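Side-chain contacts in mannuronan C5-epimerase (Pseudomonas syringae pv. tomato, PDB 4NK6), which converts beta-D-mannuronate to alpha-L-guluronate within the alginate polymer and helps channel the new polysaccharide across the periplasm, sheltered from the lyase AlgL: residues A165-E168 with T169-G172; A174-R177 with T178-E181; Q218-P221 with N222-K225. All blocks are in the same frame, centred on the assembly; numbering follows the deposited sequence.

Contact 1. Residues A165-E168 with T169-G172; sequences AWSE and TRNG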
# COMPACT_ATOMS: atom_id res chain seq x y z
N ALA A 165 0.14 -2.87 16.56
CA ALA A 165 1.05 -1.98 17.27
C ALA A 165 0.45 -1.70 18.63
O ALA A 165 -0.68 -1.22 18.73
CB ALA A 165 1.23 -0.69 16.49
N TRP A 166 1.21 -1.98 19.69
CA TRP A 166 0.67 -1.99 21.04
C TRP A 166 1.44 -1.08 22.00
O TRP A 166 2.66 -1.19 22.13
CB TRP A 166 0.65 -3.43 21.57
CG TRP A 166 -0.13 -3.60 22.85
CD1 TRP A 166 0.37 -3.63 24.12
CD2 TRP A 166 -1.55 -3.78 22.96
NE1 TRP A 166 -0.66 -3.82 25.02
CE2 TRP A 166 -1.84 -3.91 24.33
CE3 TRP A 166 -2.60 -3.84 22.04
CZ2 TRP A 166 -3.15 -4.09 24.80
CZ3 TRP A 166 -3.89 -4.02 22.51
CH2 TRP A 166 -4.15 -4.14 23.88
N SER A 167 0.73 -0.19 22.67
CA SER A 167 1.34 0.64 23.69
C SER A 167 1.17 -0.04 25.04
O SER A 167 0.05 -0.23 25.52
CB SER A 167 0.70 2.04 23.70
OG SER A 167 1.16 2.81 24.80
N GLU A 168 2.28 -0.43 25.66
CA GLU A 168 2.23 -1.07 26.96
C GLU A 168 1.81 -0.08 28.05
O GLU A 168 1.18 -0.46 29.03
CB GLU A 168 3.56 -1.73 27.31
CG GLU A 168 3.89 -2.93 26.42
CD GLU A 168 5.16 -3.66 26.84
OE1 GLU A 168 5.08 -4.50 27.77
OE2 GLU A 168 6.22 -3.42 26.23
N THR A 169 2.16 1.19 27.86
CA THR A 169 1.82 2.21 28.85
C THR A 169 0.32 2.53 28.81
O THR A 169 -0.31 2.71 29.86
CB THR A 169 2.68 3.50 28.72
OG1 THR A 169 2.42 4.13 27.47
CG2 THR A 169 4.15 3.16 28.81
N ARG A 170 -0.25 2.59 27.61
CA ARG A 170 -1.68 2.82 27.47
C ARG A 170 -2.50 1.54 27.67
O ARG A 170 -3.72 1.61 27.87
CB ARG A 170 -2.00 3.43 26.10
CG ARG A 170 -1.67 4.92 25.98
CD ARG A 170 -1.82 5.42 24.54
NE ARG A 170 -0.67 5.08 23.71
CZ ARG A 170 -0.48 5.51 22.47
NH1 ARG A 170 -1.37 6.31 21.89
NH2 ARG A 170 0.60 5.14 21.79
N ASN A 171 -1.84 0.39 27.62
CA ASN A 171 -2.52 -0.91 27.65
C ASN A 171 -3.59 -1.02 26.56
O ASN A 171 -4.73 -1.41 26.81
CB ASN A 171 -3.12 -1.20 29.03
CG ASN A 171 -3.61 -2.63 29.18
OD1 ASN A 171 -3.01 -3.57 28.64
ND2 ASN A 171 -4.72 -2.79 29.90
N GLY A 172 -3.20 -0.65 25.34
CA GLY A 172 -4.11 -0.68 24.21
C GLY A 172 -3.34 -0.42 22.93
O GLY A 172 -2.10 -0.33 22.95
O HOH W 1 -0.47 -4.22 27.94
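The W166 indole lies flat over the backbone of G172, whose CA sits 3.6 Å from the centroid of the six-membered ring, only 17° off the ring normal: a CH-pi contact over the face, with no side chain in the way. With CG anti to the backbone N (chi1 -168°), the indole is laid along the chain that returns. Just beyond it, packing is tight around S167. S167 N donates to G172 O at 2.8 Å, and S167 O accepts G172 N at 3.3 Å and, weakly, N171 N, so both residues face S167 in a G1 beta bulge. S167 OG gathers R170 N at 3.2 Å and R170 NE at 3.1 Å, the latter nearly straight (165°) and close to the guanidinium plane; E145 binds the same hydroxyl and also T169 OG1. The N171 side is looser: its side-chain amide comes only to 3.9 Å (N171 OD1 to W166 CZ2), and a water bridges the two, accepting from W166 NE1 at 3.0 Å and donating to N171 OD1 at 2.7 Å. The E168 carboxylate is held by a salt bridge to R120 and a hydrogen bond to S143, while Q144 takes R170 NH2. The hairpin thus joins strand 162-167 to the short antiparallel strand 172-173, with strand 139-143 running parallel beside 162-167.

Contact 2. Residues A174-R177 with T178-E181; sequences AAYR and TPDE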
# COMPACT_ATOMS: atom_id res chain seq x y z
N ALA A 174 -1.55 1.38 19.88
CA ALA A 174 -0.75 2.61 19.79
C ALA A 174 -1.44 3.63 18.89
O ALA A 174 -0.95 3.93 17.79
CB ALA A 174 0.64 2.30 19.25
N ALA A 175 -2.56 4.17 19.35
CA ALA A 175 -3.38 5.08 18.55
C ALA A 175 -2.54 6.23 18.01
O ALA A 175 -1.67 6.74 18.71
CB ALA A 175 -4.57 5.60 19.36
N TYR A 176 -2.80 6.62 16.76
CA TYR A 176 -2.00 7.67 16.13
C TYR A 176 -2.09 8.98 16.88
O TYR A 176 -3.16 9.38 17.31
CB TYR A 176 -2.45 7.90 14.68
CG TYR A 176 -1.74 9.07 14.08
CD1 TYR A 176 -0.41 8.96 13.70
CD2 TYR A 176 -2.38 10.29 13.92
CE1 TYR A 176 0.26 10.04 13.17
CE2 TYR A 176 -1.71 11.39 13.39
CZ TYR A 176 -0.38 11.24 13.02
OH TYR A 176 0.32 12.29 12.48
N ARG A 177 -0.95 9.65 17.05
CA ARG A 177 -0.92 10.96 17.69
C ARG A 177 -0.12 12.00 16.90
O ARG A 177 -0.56 13.13 16.76
CB ARG A 177 -0.33 10.86 19.11
CG ARG A 177 -1.21 10.12 20.10
CD ARG A 177 -0.64 10.16 21.51
NE ARG A 177 0.57 9.35 21.68
CZ ARG A 177 0.92 8.77 22.82
NH1 ARG A 177 0.15 8.90 23.90
NH2 ARG A 177 2.04 8.05 22.89
N THR A 178 1.05 11.63 16.42
CA THR A 178 1.92 12.62 15.79
C THR A 178 2.80 11.91 14.75
O THR A 178 3.05 10.70 14.87
CB THR A 178 2.74 13.39 16.87
OG1 THR A 178 3.36 14.55 16.30
CG2 THR A 178 3.81 12.52 17.50
N PRO A 179 3.23 12.62 13.69
CA PRO A 179 3.96 11.96 12.59
C PRO A 179 5.26 11.26 13.00
O PRO A 179 5.56 10.18 12.48
CB PRO A 179 4.28 13.11 11.63
CG PRO A 179 3.20 14.14 11.90
CD PRO A 179 2.94 14.04 13.38
N ASP A 180 6.03 11.84 13.91
CA ASP A 180 7.38 11.34 14.17
C ASP A 180 7.51 10.38 15.36
O ASP A 180 8.60 9.94 15.68
CB ASP A 180 8.36 12.51 14.35
CG ASP A 180 8.50 13.35 13.09
OD1 ASP A 180 8.45 12.79 11.98
OD2 ASP A 180 8.65 14.58 13.21
N GLU A 181 6.39 10.06 16.00
CA GLU A 181 6.43 9.12 17.12
C GLU A 181 6.54 7.71 16.56
O GLU A 181 5.70 7.30 15.76
CB GLU A 181 5.17 9.26 17.97
CG GLU A 181 5.05 8.22 19.07
CD GLU A 181 3.76 8.35 19.86
OE1 GLU A 181 2.71 8.67 19.26
OE2 GLU A 181 3.80 8.14 21.08
O HOH W 2 0.93 6.37 19.27
O HOH W 3 1.56 8.66 16.89
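From A174 to T178 the chain runs without regular structure, then T178 to E181 close a type I beta turn that brings the E181 side chain back to R177. There the two side chains form a salt bridge of unequal arms: R177 NH2 gives a short bond of 2.5 Å to the syn lone pair of E181 OE2, whereas R177 NE reaches E181 OE1 at 3.3 Å, straight (170°) but weak. Guanidinium and carboxylate are nearly coplanar, 21° apart, with the carboxylate at the guanidinium edge. E181 arrives fully stretched, with CG anti to the backbone N (chi1 174°) and CD anti to CA, while R177 bends at chi3 to turn its guanidinium edge to it. Two waters also lie on E181 OE1. One, 2.6 Å from E181 OE1, accepts from R177 N; the other lies between E181 OE1 and A175 O, 2.7 Å from the latter. Y176 takes no part in the salt bridge. Its ring carries T178 N over one face, near the rim, and Y176 CE1 comes within 3.3 Å of T178 O; beyond the ring, Y176 OH touches P179 CD at 3.3 Å, a plain van der Waals contact. D243 accepts from Y176 N, and P179 leans on W245. R170 of contact 1 brings its NH2 close to R177 NH2, so E181 probably offsets a local concentration of positive charge. The paired charges and waters imply a polar surface turn in which one carboxylate is tied directly to a side chain and, through water, to the backbone.

Contact 3. Residues Q218-P221 with N222-K225; sequences QYTP and NTAK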
# COMPACT_ATOMS: atom_id res chain seq x y z
N GLN A 218 12.04 -3.41 -2.47
CA GLN A 218 13.37 -3.77 -2.94
C GLN A 218 14.40 -3.09 -2.03
O GLN A 218 14.10 -2.06 -1.41
CB GLN A 218 13.54 -3.31 -4.40
CG GLN A 218 14.91 -3.56 -5.02
CD GLN A 218 15.32 -5.04 -5.00
OE1 GLN A 218 15.79 -5.54 -3.98
NE2 GLN A 218 15.15 -5.72 -6.12
N TYR A 219 15.60 -3.66 -1.93
CA TYR A 219 16.69 -3.02 -1.20
C TYR A 219 17.03 -1.67 -1.84
O TYR A 219 16.62 -1.39 -2.97
CB TYR A 219 17.94 -3.90 -1.21
CG TYR A 219 17.83 -5.16 -0.39
CD1 TYR A 219 17.95 -5.13 0.99
CD2 TYR A 219 17.63 -6.40 -1.01
CE1 TYR A 219 17.85 -6.28 1.75
CE2 TYR A 219 17.54 -7.56 -0.26
CZ TYR A 219 17.65 -7.49 1.12
OH TYR A 219 17.56 -8.63 1.89
N THR A 220 17.76 -0.83 -1.10
CA THR A 220 18.26 0.44 -1.64
C THR A 220 19.10 0.15 -2.88
O THR A 220 19.61 -0.96 -3.02
CB THR A 220 19.12 1.22 -0.61
OG1 THR A 220 20.21 0.40 -0.17
CG2 THR A 220 18.28 1.64 0.60
N PRO A 221 19.23 1.13 -3.79
CA PRO A 221 19.99 0.90 -5.03
C PRO A 221 21.39 0.32 -4.80
O PRO A 221 21.74 -0.66 -5.45
CB PRO A 221 20.08 2.30 -5.65
CG PRO A 221 18.84 3.01 -5.16
CD PRO A 221 18.62 2.48 -3.76
N ASN A 222 22.17 0.92 -3.89
CA ASN A 222 23.52 0.44 -3.61
C ASN A 222 23.59 -1.01 -3.14
O ASN A 222 24.40 -1.79 -3.62
CB ASN A 222 24.21 1.35 -2.58
CG ASN A 222 24.58 2.70 -3.15
OD1 ASN A 222 24.74 2.85 -4.36
ND2 ASN A 222 24.74 3.69 -2.27
N THR A 223 22.72 -1.38 -2.21
CA THR A 223 22.69 -2.75 -1.71
C THR A 223 22.14 -3.72 -2.75
O THR A 223 22.66 -4.82 -2.91
CB THR A 223 21.83 -2.84 -0.44
OG1 THR A 223 22.28 -1.88 0.52
CG2 THR A 223 21.91 -4.24 0.16
N ALA A 224 21.08 -3.31 -3.45
CA ALA A 224 20.45 -4.15 -4.46
C ALA A 224 21.43 -4.58 -5.56
O ALA A 224 21.43 -5.74 -5.97
CB ALA A 224 19.25 -3.46 -5.08
N LYS A 225 22.27 -3.66 -6.01
CA LYS A 225 23.19 -3.96 -7.10
C LYS A 225 24.21 -5.03 -6.69
O LYS A 225 24.77 -5.71 -7.54
CB LYS A 225 23.90 -2.69 -7.58
CG LYS A 225 25.05 -2.23 -6.69
CD LYS A 225 25.86 -1.10 -7.31
CE LYS A 225 25.16 0.25 -7.15
NZ LYS A 225 26.02 1.37 -7.64
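Y219 and T220 lead into helix 221-227 and meet its first turn through T223 and A224. Followed outward, Y219 begins with CB resting on the helix, 3.9 Å from A224 N and 4.1 Å from both A224 CB and T223 CB. With CG anti to the carbonyl carbon (chi1 -69°) the ring then swings off the helix: CD1 still passes T223 CG2 at 4.1 Å, approached obliquely, but the rest leads away to a stack with W189, and the tip OH is hydrogen-bonded to E153. Before it, Q218 curls back at chi2, and its OE1 accepts Y219 N at 2.8 Å in the plane of the amide carbonyl, on a lone pair; this helps to hold the amide's rotation while OE1 faces A224 CB. The hydroxyls of T220 and T223 come together at 3.2 Å between OG1 atoms, and each is hydrogen-bonded to a different carboxylate oxygen of E66, which probably sets their spacing. Two backbone bonds close the turn: A224 N to T220 O, 2.8 Å and almost straight at 165°, and K225 N to P221 O. T220 takes the N-cap position and P221 is the first helical residue, where a proline's missing N-H costs no helical bond; this helix start stands on the loop that follows strand 215-217 of the right-handed beta-helix.

Contacts 1 and 2 are direct neighbours, their centres 12 Å apart. They are joined by probable hydrogen bonds from A174 N to A165 O (3.0 Å) and from R170 NH1 to A175 O (3.2 Å), and S167 CB packs on A174 CA; contact 1 closes before contact 2 opens. Contact 3 stands apart, its nearest atoms about 22 Å from contact 1 and about 19 Å from contact 2. It lies closer to the probable proton acceptor H274, whose side chain is about 11 Å from that of Q218, without touching it. Contacts 1 and 2 lie away from the annotated sites, on the same side of the chain's centre.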